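Local structure of alpha-1,3-glucanase (Bacillus circulans, 5ZRU) at residues Thr463-Arg472 with Asp526-His537; Leu57-Ile68 with Gln149-Gly160. The protein probably hydrolyses alpha-1,3-glucan as a GH87-type glucanase, this chain being the catalytic unit of a longer protein that probably also binds carbohydrate. One frame throughout, in Å; residues are numbered along the deposited sequence.

Contact 1 (Thr463-Arg472 with Asp526-His537); sequences TSRDLYNGER and DGVLTSRFSSPH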
loop_
_atom_site.group_PDB
_atom_site.type_symbol
_atom_site.label_atom_id
_atom_site.label_comp_id
_atom_site.label_asym_id
_atom_site.label_seq_id
_atom_site.Cartn_x
_atom_site.Cartn_y
_atom_site.Cartn_z
ATOM N N THR A 463 -16.342 4.312 -4.806
ATOM C CA THR A 463 -16.422 5.738 -4.499
ATOM C C THR A 463 -17.434 6.409 -5.416
ATOM O O THR A 463 -17.772 5.898 -6.485
ATOM C CB THR A 463 -15.060 6.439 -4.647
ATOM O OG1 THR A 463 -15.140 7.775 -4.111
ATOM C CG2 THR A 463 -14.651 6.511 -6.134
ATOM N N SER A 464 -17.905 7.574 -4.978
ATOM C CA SER A 464 -18.617 8.493 -5.854
ATOM C C SER A 464 -17.732 9.629 -6.354
ATOM O O SER A 464 -18.182 10.430 -7.183
ATOM C CB SER A 464 -19.843 9.085 -5.133
ATOM O OG SER A 464 -20.888 8.127 -4.992
ATOM N N ARG A 465 -16.492 9.733 -5.876
ATOM C CA ARG A 465 -15.639 10.870 -6.255
ATOM C C ARG A 465 -14.177 10.437 -6.387
ATOM O O ARG A 465 -13.391 10.565 -5.443
ATOM C CB ARG A 465 -15.785 12.002 -5.254
ATOM C CG ARG A 465 -15.170 13.289 -5.776
ATOM C CD ARG A 465 -15.104 14.361 -4.726
ATOM N NE ARG A 465 -14.589 15.598 -5.309
ATOM C CZ ARG A 465 -14.375 16.709 -4.614
ATOM N NH1 ARG A 465 -14.623 16.723 -3.319
ATOM N NH2 ARG A 465 -13.908 17.796 -5.214
ATOM N N ASP A 466 -13.808 9.961 -7.572
ATOM C CA ASP A 466 -12.399 9.780 -7.884
ATOM C C ASP A 466 -11.819 11.146 -8.249
ATOM O O ASP A 466 -12.444 12.187 -8.023
ATOM C CB ASP A 466 -12.208 8.714 -8.964
ATOM C CG ASP A 466 -12.781 9.105 -10.320
ATOM O OD1 ASP A 466 -13.276 10.237 -10.488
ATOM O OD2 ASP A 466 -12.704 8.259 -11.239
ATOM N N LEU A 467 -10.622 11.167 -8.827
ATOM C CA LEU A 467 -9.992 12.447 -9.137
ATOM C C LEU A 467 -10.583 13.116 -10.372
ATOM O O LEU A 467 -10.177 14.240 -10.698
ATOM C CB LEU A 467 -8.484 12.259 -9.301
ATOM C CG LEU A 467 -7.804 11.838 -7.988
ATOM C CD1 LEU A 467 -6.317 11.644 -8.207
ATOM C CD2 LEU A 467 -8.045 12.895 -6.909
ATOM N N TYR A 468 -11.509 12.444 -11.062
ATOM C CA TYR A 468 -12.301 13.013 -12.147
ATOM C C TYR A 468 -13.720 13.334 -11.687
ATOM O O TYR A 468 -14.614 13.540 -12.520
ATOM C CB TYR A 468 -12.301 12.063 -13.347
ATOM C CG TYR A 468 -10.892 11.657 -13.675
ATOM C CD1 TYR A 468 -10.043 12.529 -14.341
ATOM C CD2 TYR A 468 -10.386 10.425 -13.261
ATOM C CE1 TYR A 468 -8.733 12.188 -14.603
ATOM C CE2 TYR A 468 -9.077 10.065 -13.535
ATOM C CZ TYR A 468 -8.254 10.953 -14.200
ATOM O OH TYR A 468 -6.945 10.613 -14.469
ATOM N N ASN A 469 -13.930 13.390 -10.371
ATOM C CA ASN A 469 -15.229 13.722 -9.785
ATOM C C ASN A 469 -16.307 12.731 -10.219
ATOM O O ASN A 469 -17.469 13.095 -10.405
ATOM C CB ASN A 469 -15.634 15.155 -10.139
ATOM C CG ASN A 469 -14.964 16.189 -9.258
ATOM O OD1 ASN A 469 -14.068 15.875 -8.469
ATOM N ND2 ASN A 469 -15.400 17.443 -9.386
ATOM N N GLY A 470 -15.926 11.456 -10.377
ATOM C CA GLY A 470 -16.854 10.443 -10.829
ATOM C C GLY A 470 -16.831 9.201 -9.957
ATOM O O GLY A 470 -15.905 8.971 -9.168
ATOM N N GLU A 471 -17.871 8.381 -10.139
ATOM C CA GLU A 471 -18.041 7.148 -9.391
ATOM C C GLU A 471 -17.135 6.039 -9.921
ATOM O O GLU A 471 -16.755 6.019 -11.097
ATOM C CB GLU A 471 -19.507 6.691 -9.442
ATOM C CG GLU A 471 -20.045 6.427 -10.847
ATOM C CD GLU A 471 -20.669 7.661 -11.521
ATOM O OE1 GLU A 471 -20.403 8.805 -11.092
ATOM O OE2 GLU A 471 -21.415 7.480 -12.510
ATOM N N ARG A 472 -16.775 5.117 -9.021
ATOM C CA ARG A 472 -16.044 3.901 -9.352
ATOM C C ARG A 472 -16.623 2.754 -8.535
ATOM O O ARG A 472 -17.013 2.947 -7.379
ATOM C CB ARG A 472 -14.537 4.031 -9.061
ATOM C CG ARG A 472 -13.814 5.054 -9.946
ATOM C CD ARG A 472 -13.634 4.516 -11.350
ATOM N NE ARG A 472 -13.138 5.548 -12.264
ATOM C CZ ARG A 472 -12.958 5.357 -13.566
ATOM N NH1 ARG A 472 -13.207 4.166 -14.102
ATOM N NH2 ARG A 472 -12.510 6.346 -14.329
ATOM N N ASP A 526 -22.740 5.685 0.520
ATOM C CA ASP A 526 -22.402 7.102 0.649
ATOM C C ASP A 526 -23.595 8.026 0.427
ATOM O O ASP A 526 -23.465 9.229 0.678
ATOM C CB ASP A 526 -21.246 7.517 -0.293
ATOM C CG ASP A 526 -21.558 7.349 -1.783
ATOM O OD1 ASP A 526 -22.733 7.218 -2.188
ATOM O OD2 ASP A 526 -20.573 7.324 -2.567
ATOM N N GLY A 527 -24.736 7.505 -0.025
ATOM C CA GLY A 527 -25.919 8.319 -0.237
ATOM C C GLY A 527 -25.845 9.280 -1.403
ATOM O O GLY A 527 -26.774 10.066 -1.597
ATOM N N VAL A 528 -24.773 9.246 -2.182
ATOM C CA VAL A 528 -24.597 10.179 -3.291
ATOM C C VAL A 528 -25.468 9.738 -4.458
ATOM O O VAL A 528 -25.511 8.555 -4.806
ATOM C CB VAL A 528 -23.117 10.260 -3.703
ATOM C CG1 VAL A 528 -22.946 11.145 -4.951
ATOM C CG2 VAL A 528 -22.284 10.794 -2.548
ATOM N N LEU A 529 -26.173 10.694 -5.068
ATOM C CA LEU A 529 -27.021 10.397 -6.209
ATOM C C LEU A 529 -26.513 10.993 -7.514
ATOM O O LEU A 529 -26.828 10.458 -8.579
ATOM C CB LEU A 529 -28.452 10.892 -5.946
ATOM C CG LEU A 529 -29.122 10.310 -4.697
ATOM C CD1 LEU A 529 -30.475 10.958 -4.447
ATOM C CD2 LEU A 529 -29.262 8.784 -4.825
ATOM N N THR A 530 -25.736 12.071 -7.462
ATOM C CA THR A 530 -25.185 12.643 -8.683
ATOM C C THR A 530 -24.242 11.646 -9.345
ATOM O O THR A 530 -23.658 10.778 -8.687
ATOM C CB THR A 530 -24.455 13.956 -8.384
ATOM O OG1 THR A 530 -23.486 13.744 -7.350
ATOM C CG2 THR A 530 -25.433 15.014 -7.905
ATOM N N SER A 531 -24.098 11.771 -10.664
ATOM C CA SER A 531 -23.339 10.798 -11.438
ATOM C C SER A 531 -22.521 11.498 -12.510
ATOM O O SER A 531 -23.019 12.388 -13.210
ATOM C CB SER A 531 -24.274 9.753 -12.083
ATOM O OG SER A 531 -23.572 8.898 -12.978
ATOM N N ARG A 532 -21.259 11.090 -12.633
ATOM C CA ARG A 532 -20.450 11.542 -13.759
ATOM C C ARG A 532 -20.971 10.965 -15.066
ATOM O O ARG A 532 -21.151 11.692 -16.050
ATOM C CB ARG A 532 -18.989 11.146 -13.551
ATOM C CG ARG A 532 -18.064 11.473 -14.743
ATOM C CD ARG A 532 -16.678 10.893 -14.494
ATOM N NE ARG A 532 -15.718 11.161 -15.561
ATOM C CZ ARG A 532 -14.550 10.536 -15.678
ATOM N NH1 ARG A 532 -14.212 9.588 -14.809
ATOM N NH2 ARG A 532 -13.721 10.841 -16.668
ATOM N N PHE A 533 -21.243 9.659 -15.090
ATOM C CA PHE A 533 -21.449 8.957 -16.349
ATOM C C PHE A 533 -22.903 8.856 -16.775
ATOM O O PHE A 533 -23.165 8.709 -17.974
ATOM C CB PHE A 533 -20.880 7.536 -16.268
ATOM C CG PHE A 533 -19.401 7.487 -16.046
ATOM C CD1 PHE A 533 -18.523 8.029 -16.986
ATOM C CD2 PHE A 533 -18.884 6.887 -14.911
ATOM C CE1 PHE A 533 -17.147 7.974 -16.787
ATOM C CE2 PHE A 533 -17.509 6.835 -14.704
ATOM C CZ PHE A 533 -16.644 7.372 -15.644
ATOM N N SER A 534 -23.848 8.925 -15.844
ATOM C CA SER A 534 -25.218 8.543 -16.146
ATOM C C SER A 534 -26.167 9.530 -15.492
ATOM O O SER A 534 -25.764 10.569 -14.955
ATOM C CB SER A 534 -25.513 7.115 -15.662
ATOM O OG SER A 534 -24.416 6.258 -15.903
ATOM N N SER A 535 -27.448 9.195 -15.553
ATOM C CA SER A 535 -28.446 9.944 -14.828
ATOM C C SER A 535 -28.313 9.650 -13.336
ATOM O O SER A 535 -27.719 8.636 -12.949
ATOM C CB SER A 535 -29.832 9.567 -15.338
ATOM O OG SER A 535 -29.954 8.163 -15.398
ATOM N N PRO A 536 -28.848 10.524 -12.476
ATOM C CA PRO A 536 -28.707 10.308 -11.030
ATOM C C PRO A 536 -29.260 8.958 -10.604
ATOM O O PRO A 536 -30.235 8.454 -11.165
ATOM C CB PRO A 536 -29.524 11.454 -10.415
ATOM C CG PRO A 536 -29.590 12.485 -11.476
ATOM C CD PRO A 536 -29.609 11.754 -12.776
ATOM N N HIS A 537 -28.626 8.372 -9.592
ATOM C CA HIS A 537 -29.034 7.043 -9.152
ATOM C C HIS A 537 -28.388 6.690 -7.824
ATOM O O HIS A 537 -27.249 7.101 -7.566
ATOM C CB HIS A 537 -28.656 5.986 -10.191
ATOM C CG HIS A 537 -27.178 5.858 -10.423
ATOM N ND1 HIS A 537 -26.489 6.667 -11.300
ATOM C CD2 HIS A 537 -26.260 5.006 -9.901
ATOM C CE1 HIS A 537 -25.214 6.316 -11.316
ATOM N NE2 HIS A 537 -25.048 5.312 -10.474
HETATM O O HOH W 1 -17.991 7.933 -2.007
HETATM O O HOH W 2 -15.245 8.184 -12.534
#
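Glu471 reaches from the 463-472 loop into the backbone of the 526-537 loop, both of them connections between strands of the right-handed parallel beta-helix expected of this pectate-lyase-like catalytic domain. From CB, the chain sets CG between the backbone N and the carbonyl carbon (chi1 60°) and bends again at chi2, which swings the carboxylate to the ST motif at Ser531-Ser534. There Glu471 OE1 takes the N-H of Arg532 on its syn lone pair, 2.9 Å from Arg532 N. Glu471 OE2 receives the hydroxyl of Ser531, 2.6 Å from Ser531 OG, on its syn side but tilted from the carboxylate plane; a weak bond from Phe533 N, 3.4 Å from Glu471 OE2, ends there too. Ser531 OG thus donates to Glu471 and accepts from Ser534 N.

Beyond Gly470, whose CA lies 3.5 Å from Arg532 CB, the extended Arg532 runs outward. Its guanidinium is layered between Phe533 CE1 on one face and Tyr468 CB on the other. Water 2 sits at its edge, accepting from NH1 and donating to Asp466 OD2, which is salt-bridged to Arg472 NE; Arg472 NH1 pairs in turn with Glu478 and Asp476. At the other end Ser464 OG donates to Asp526 OD2 at 2.6 Å, while Val528 CB packs on the same hydroxyl and Arg499 supplies it with a further bond.

The Glu471 carboxylate collects a hydroxyl, one backbone N-H and, weakly, a second, which would probably stabilise its negative charge without a salt bridge across the contact.

Contact 2 (Leu57-Ile68 with Gln149-Gly160); sequences LPSNGSYAQWTI and QPGDTIRIQKSG
Tyr63-Thr67 and Thr153-Gln157 pair as antiparallel strands in the middle of a five-stranded sheet of the N-terminal catalytic subdomain D1, flanked by strands 27-29 and 93-100. Backbone bonds join Ala64 with Ile156 and Trp66 with Ile154, the hydrogen-bonded pairs. The ladder continues past the strands, with Ile68 N to Asp152 O at one end and Gly61 N to Lys158 O, 2.8 Å, at the other.

Apolar contacts fill the face of Ala64, Trp66, Ile154 and Ile156. Trp66 meets Ile156 CG1 with the CZ3 edge of its indole, 4.0 Å away, and its NE1 bonds to the backbone oxygen of Asp22, a calcium ligand. Strand 166-174 of the other D1 sheet packs against this side through Val168 and Leu171, as in a beta-sandwich.

Polar and cation-pi contacts occupy the reverse face. The Arg155 guanidinium lies flat on Tyr63, CZ 3.5 Å from the ring centroid and planes 6° apart. A bend at chi3 (-62°) lays it there. Side-on, Arg155 grips one oxygen with two nitrogens: Gln65 OE1 is 2.6 Å from NE and 2.8 Å from NH2. An alanine here is likely to cost the Tyr63 ring its stacked cation and leave the Gln65 oxygen without these two donors. In the plane of the guanidinium, Arg155 NH1 also donates to Gln157 OE1, 3.1 Å away.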
loop_
_atom_site.group_PDB
_atom_site.type_symbol
_atom_site.label_atom_id
_atom_site.label_comp_id
_atom_site.label_asym_id
_atom_site.label_seq_id
_atom_site.Cartn_x
_atom_site.Cartn_y
_atom_site.Cartn_z
ATOM N N LEU A 57 -7.414 14.359 19.251
ATOM C CA LEU A 57 -6.774 14.876 20.456
ATOM C C LEU A 57 -6.514 16.368 20.256
ATOM O O LEU A 57 -5.409 16.776 19.868
ATOM C CB LEU A 57 -5.472 14.122 20.746
ATOM C CG LEU A 57 -5.575 12.592 20.708
ATOM C CD1 LEU A 57 -4.216 11.940 20.969
ATOM C CD2 LEU A 57 -6.613 12.092 21.698
ATOM N N PRO A 58 -7.520 17.215 20.481
ATOM C CA PRO A 58 -7.379 18.624 20.096
ATOM C C PRO A 58 -6.578 19.459 21.071
ATOM O O PRO A 58 -6.070 20.514 20.671
ATOM C CB PRO A 58 -8.833 19.124 20.028
ATOM C CG PRO A 58 -9.691 17.911 20.145
ATOM C CD PRO A 58 -8.898 16.884 20.871
ATOM N N SER A 59 -6.437 19.028 22.320
ATOM C CA SER A 59 -5.923 19.903 23.358
ATOM C C SER A 59 -5.119 19.094 24.359
ATOM O O SER A 59 -5.299 17.885 24.497
ATOM C CB SER A 59 -7.066 20.641 24.076
ATOM O OG SER A 59 -8.026 19.712 24.558
ATOM N N ASN A 60 -4.220 19.790 25.044
ATOM C CA ASN A 60 -3.448 19.269 26.163
ATOM C C ASN A 60 -4.315 18.434 27.099
ATOM O O ASN A 60 -5.339 18.905 27.610
ATOM C CB ASN A 60 -2.824 20.452 26.918
ATOM C CG ASN A 60 -1.839 20.018 27.996
ATOM O OD1 ASN A 60 -1.462 18.852 28.085
ATOM N ND2 ASN A 60 -1.416 20.967 28.815
ATOM N N GLY A 61 -3.924 17.177 27.299
ATOM C CA GLY A 61 -4.643 16.260 28.164
ATOM C C GLY A 61 -5.596 15.315 27.457
ATOM O O GLY A 61 -6.021 14.320 28.064
ATOM N N SER A 62 -5.949 15.597 26.201
ATOM C CA SER A 62 -6.792 14.691 25.433
ATOM C C SER A 62 -6.060 13.378 25.197
ATOM O O SER A 62 -4.870 13.370 24.871
ATOM C CB SER A 62 -7.164 15.318 24.086
ATOM O OG SER A 62 -7.785 16.585 24.251
ATOM N N TYR A 63 -6.769 12.263 25.341
ATOM C CA TYR A 63 -6.094 10.984 25.187
ATOM C C TYR A 63 -7.034 9.931 24.623
ATOM O O TYR A 63 -8.261 10.028 24.732
ATOM C CB TYR A 63 -5.509 10.496 26.519
ATOM C CG TYR A 63 -6.550 10.156 27.568
ATOM C CD1 TYR A 63 -7.149 8.902 27.598
ATOM C CD2 TYR A 63 -6.909 11.081 28.537
ATOM C CE1 TYR A 63 -8.097 8.580 28.557
ATOM C CE2 TYR A 63 -7.847 10.768 29.509
ATOM C CZ TYR A 63 -8.437 9.516 29.512
ATOM O OH TYR A 63 -9.374 9.198 30.468
ATOM N N ALA A 64 -6.421 8.920 24.012
ATOM C CA ALA A 64 -7.045 7.642 23.694
ATOM C C ALA A 64 -6.269 6.549 24.416
ATOM O O ALA A 64 -5.034 6.556 24.427
ATOM C CB ALA A 64 -7.046 7.370 22.186
ATOM N N GLN A 65 -6.990 5.606 25.011
ATOM C CA GLN A 65 -6.366 4.604 25.860
ATOM C C GLN A 65 -6.964 3.240 25.554
ATOM O O GLN A 65 -8.180 3.106 25.400
ATOM C CB GLN A 65 -6.551 4.976 27.334
ATOM C CG GLN A 65 -6.006 3.997 28.346
ATOM C CD GLN A 65 -6.064 4.572 29.753
ATOM O OE1 GLN A 65 -5.680 5.721 29.978
ATOM N NE2 GLN A 65 -6.558 3.778 30.702
ATOM N N TRP A 66 -6.101 2.229 25.463
ATOM C CA TRP A 66 -6.510 0.860 25.206
ATOM C C TRP A 66 -6.023 -0.045 26.328
ATOM O O TRP A 66 -4.992 0.219 26.950
ATOM C CB TRP A 66 -5.941 0.341 23.884
ATOM C CG TRP A 66 -6.517 0.959 22.655
ATOM C CD1 TRP A 66 -7.567 0.492 21.927
ATOM C CD2 TRP A 66 -6.049 2.128 21.983
ATOM N NE1 TRP A 66 -7.799 1.309 20.848
ATOM C CE2 TRP A 66 -6.875 2.317 20.855
ATOM C CE3 TRP A 66 -5.020 3.042 22.228
ATOM C CZ2 TRP A 66 -6.707 3.384 19.980
ATOM C CZ3 TRP A 66 -4.860 4.107 21.359
ATOM C CH2 TRP A 66 -5.699 4.267 20.251
ATOM N N THR A 67 -6.759 -1.126 26.568
ATOM C CA THR A 67 -6.333 -2.173 27.487
ATOM C C THR A 67 -5.962 -3.417 26.694
ATOM O O THR A 67 -6.765 -3.911 25.898
ATOM C CB THR A 67 -7.427 -2.505 28.505
ATOM O OG1 THR A 67 -7.796 -1.315 29.197
ATOM C CG2 THR A 67 -6.916 -3.520 29.525
ATOM N N ILE A 68 -4.745 -3.920 26.920
ATOM C CA ILE A 68 -4.266 -5.082 26.178
ATOM C C ILE A 68 -5.156 -6.279 26.470
ATOM O O ILE A 68 -5.480 -6.565 27.629
ATOM C CB ILE A 68 -2.804 -5.367 26.540
ATOM C CG1 ILE A 68 -1.956 -4.116 26.298
ATOM C CG2 ILE A 68 -2.280 -6.551 25.747
ATOM C CD1 ILE A 68 -1.979 -3.648 24.836
ATOM N N GLN A 149 1.606 -6.317 28.444
ATOM C CA GLN A 149 0.994 -7.564 28.869
ATOM C C GLN A 149 -0.519 -7.402 28.964
ATOM O O GLN A 149 -1.016 -6.288 29.160
ATOM C CB GLN A 149 1.540 -8.001 30.238
ATOM C CG GLN A 149 3.051 -7.914 30.376
ATOM C CD GLN A 149 3.712 -9.274 30.379
ATOM O OE1 GLN A 149 3.324 -10.167 29.623
ATOM N NE2 GLN A 149 4.714 -9.444 31.238
ATOM N N PRO A 150 -1.279 -8.490 28.831
ATOM C CA PRO A 150 -2.735 -8.405 29.015
ATOM C C PRO A 150 -3.096 -7.673 30.301
ATOM O O PRO A 150 -2.502 -7.900 31.357
ATOM C CB PRO A 150 -3.165 -9.875 29.056
ATOM C CG PRO A 150 -2.145 -10.571 28.197
ATOM C CD PRO A 150 -0.845 -9.848 28.442
ATOM N N GLY A 151 -4.055 -6.756 30.201
ATOM C CA GLY A 151 -4.433 -5.922 31.314
ATOM C C GLY A 151 -3.713 -4.593 31.395
ATOM O O GLY A 151 -4.210 -3.676 32.062
ATOM N N ASP A 152 -2.548 -4.461 30.760
ATOM C CA ASP A 152 -1.884 -3.166 30.705
ATOM C C ASP A 152 -2.766 -2.173 29.964
ATOM O O ASP A 152 -3.516 -2.535 29.059
ATOM C CB ASP A 152 -0.534 -3.262 29.988
ATOM C CG ASP A 152 0.557 -3.865 30.848
ATOM O OD1 ASP A 152 0.371 -3.997 32.085
ATOM O OD2 ASP A 152 1.608 -4.219 30.275
ATOM N N THR A 153 -2.675 -0.908 30.349
ATOM C CA THR A 153 -3.310 0.158 29.592
ATOM C C THR A 153 -2.223 0.971 28.911
ATOM O O THR A 153 -1.242 1.356 29.552
ATOM C CB THR A 153 -4.167 1.054 30.482
ATOM O OG1 THR A 153 -3.341 1.651 31.487
ATOM C CG2 THR A 153 -5.270 0.235 31.138
ATOM N N ILE A 154 -2.374 1.198 27.611
ATOM C CA ILE A 154 -1.477 2.079 26.877
ATOM C C ILE A 154 -2.293 3.284 26.436
ATOM O O ILE A 154 -3.381 3.139 25.857
ATOM C CB ILE A 154 -0.794 1.360 25.697
ATOM C CG1 ILE A 154 0.079 2.347 24.898
ATOM C CG2 ILE A 154 -1.832 0.621 24.851
ATOM C CD1 ILE A 154 1.066 1.675 23.911
ATOM N N ARG A 155 -1.809 4.467 26.792
ATOM C CA ARG A 155 -2.509 5.716 26.541
ATOM C C ARG A 155 -1.665 6.558 25.605
ATOM O O ARG A 155 -0.452 6.688 25.813
ATOM C CB ARG A 155 -2.776 6.485 27.842
ATOM C CG ARG A 155 -3.308 7.888 27.612
ATOM C CD ARG A 155 -3.467 8.666 28.911
ATOM N NE ARG A 155 -4.425 8.043 29.810
ATOM C CZ ARG A 155 -5.036 8.684 30.804
ATOM N NH1 ARG A 155 -4.798 9.974 31.013
ATOM N NH2 ARG A 155 -5.885 8.038 31.580
ATOM N N ILE A 156 -2.303 7.106 24.575
ATOM C CA ILE A 156 -1.707 8.106 23.695
ATOM C C ILE A 156 -2.311 9.450 24.081
ATOM O O ILE A 156 -3.530 9.625 24.011
ATOM C CB ILE A 156 -1.979 7.797 22.215
ATOM C CG1 ILE A 156 -1.592 6.350 21.856
ATOM C CG2 ILE A 156 -1.264 8.807 21.329
ATOM C CD1 ILE A 156 -0.147 5.983 22.168
ATOM N N GLN A 157 -1.477 10.406 24.475
ATOM C CA GLN A 157 -1.995 11.643 25.044
ATOM C C GLN A 157 -1.279 12.854 24.463
ATOM O O GLN A 157 -0.054 12.855 24.309
ATOM C CB GLN A 157 -1.863 11.624 26.579
ATOM C CG GLN A 157 -2.317 12.914 27.266
ATOM C CD GLN A 157 -2.456 12.755 28.769
ATOM O OE1 GLN A 157 -2.988 11.752 29.252
ATOM N NE2 GLN A 157 -1.971 13.738 29.516
ATOM N N LYS A 158 -2.052 13.890 24.144
ATOM C CA LYS A 158 -1.472 15.161 23.740
ATOM C C LYS A 158 -0.994 15.934 24.966
ATOM O O LYS A 158 -1.707 16.031 25.971
ATOM C CB LYS A 158 -2.490 15.982 22.956
ATOM C CG LYS A 158 -1.963 17.352 22.582
ATOM C CD LYS A 158 -2.974 18.164 21.791
ATOM C CE LYS A 158 -2.603 19.661 21.799
ATOM N NZ LYS A 158 -1.319 19.966 21.068
ATOM N N SER A 159 0.206 16.492 24.880
ATOM C CA SER A 159 0.815 17.206 25.990
ATOM C C SER A 159 0.605 18.707 25.823
ATOM O O SER A 159 -0.153 19.161 24.959
ATOM C CB SER A 159 2.307 16.872 26.077
ATOM O OG SER A 159 3.031 17.547 25.056
ATOM N N GLY A 160 1.307 19.495 26.650
ATOM C CA GLY A 160 1.344 20.934 26.505
ATOM C C GLY A 160 2.342 21.451 25.500
ATOM O O GLY A 160 2.526 22.668 25.391
HETATM O O HOH W 3 -0.800 16.227 29.294
#

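Contact 1 and contact 2 share no element: one joins two loops of catalytic domain D2, the other two strands of D1, and their nearest atoms are about 24 Å apart. Both are partly buried. In contact 2 the division follows the sheet, with an apolar face toward strand 166-174 and a polar one, with Arg155 on Tyr63, away from it; contact 1 buries carboxylates, those of Glu471, Asp466 and Asp526, and exposes Tyr468 and Asn469. Regular main-chain pairing carries the D1 contact, with side-chain contacts on both faces. The 463-472 and 526-537 loops have no such ladder: carboxylates take hydroxyls, waters and backbone N-H groups, and Arg532 lies over Tyr468, with less than half the buried surface.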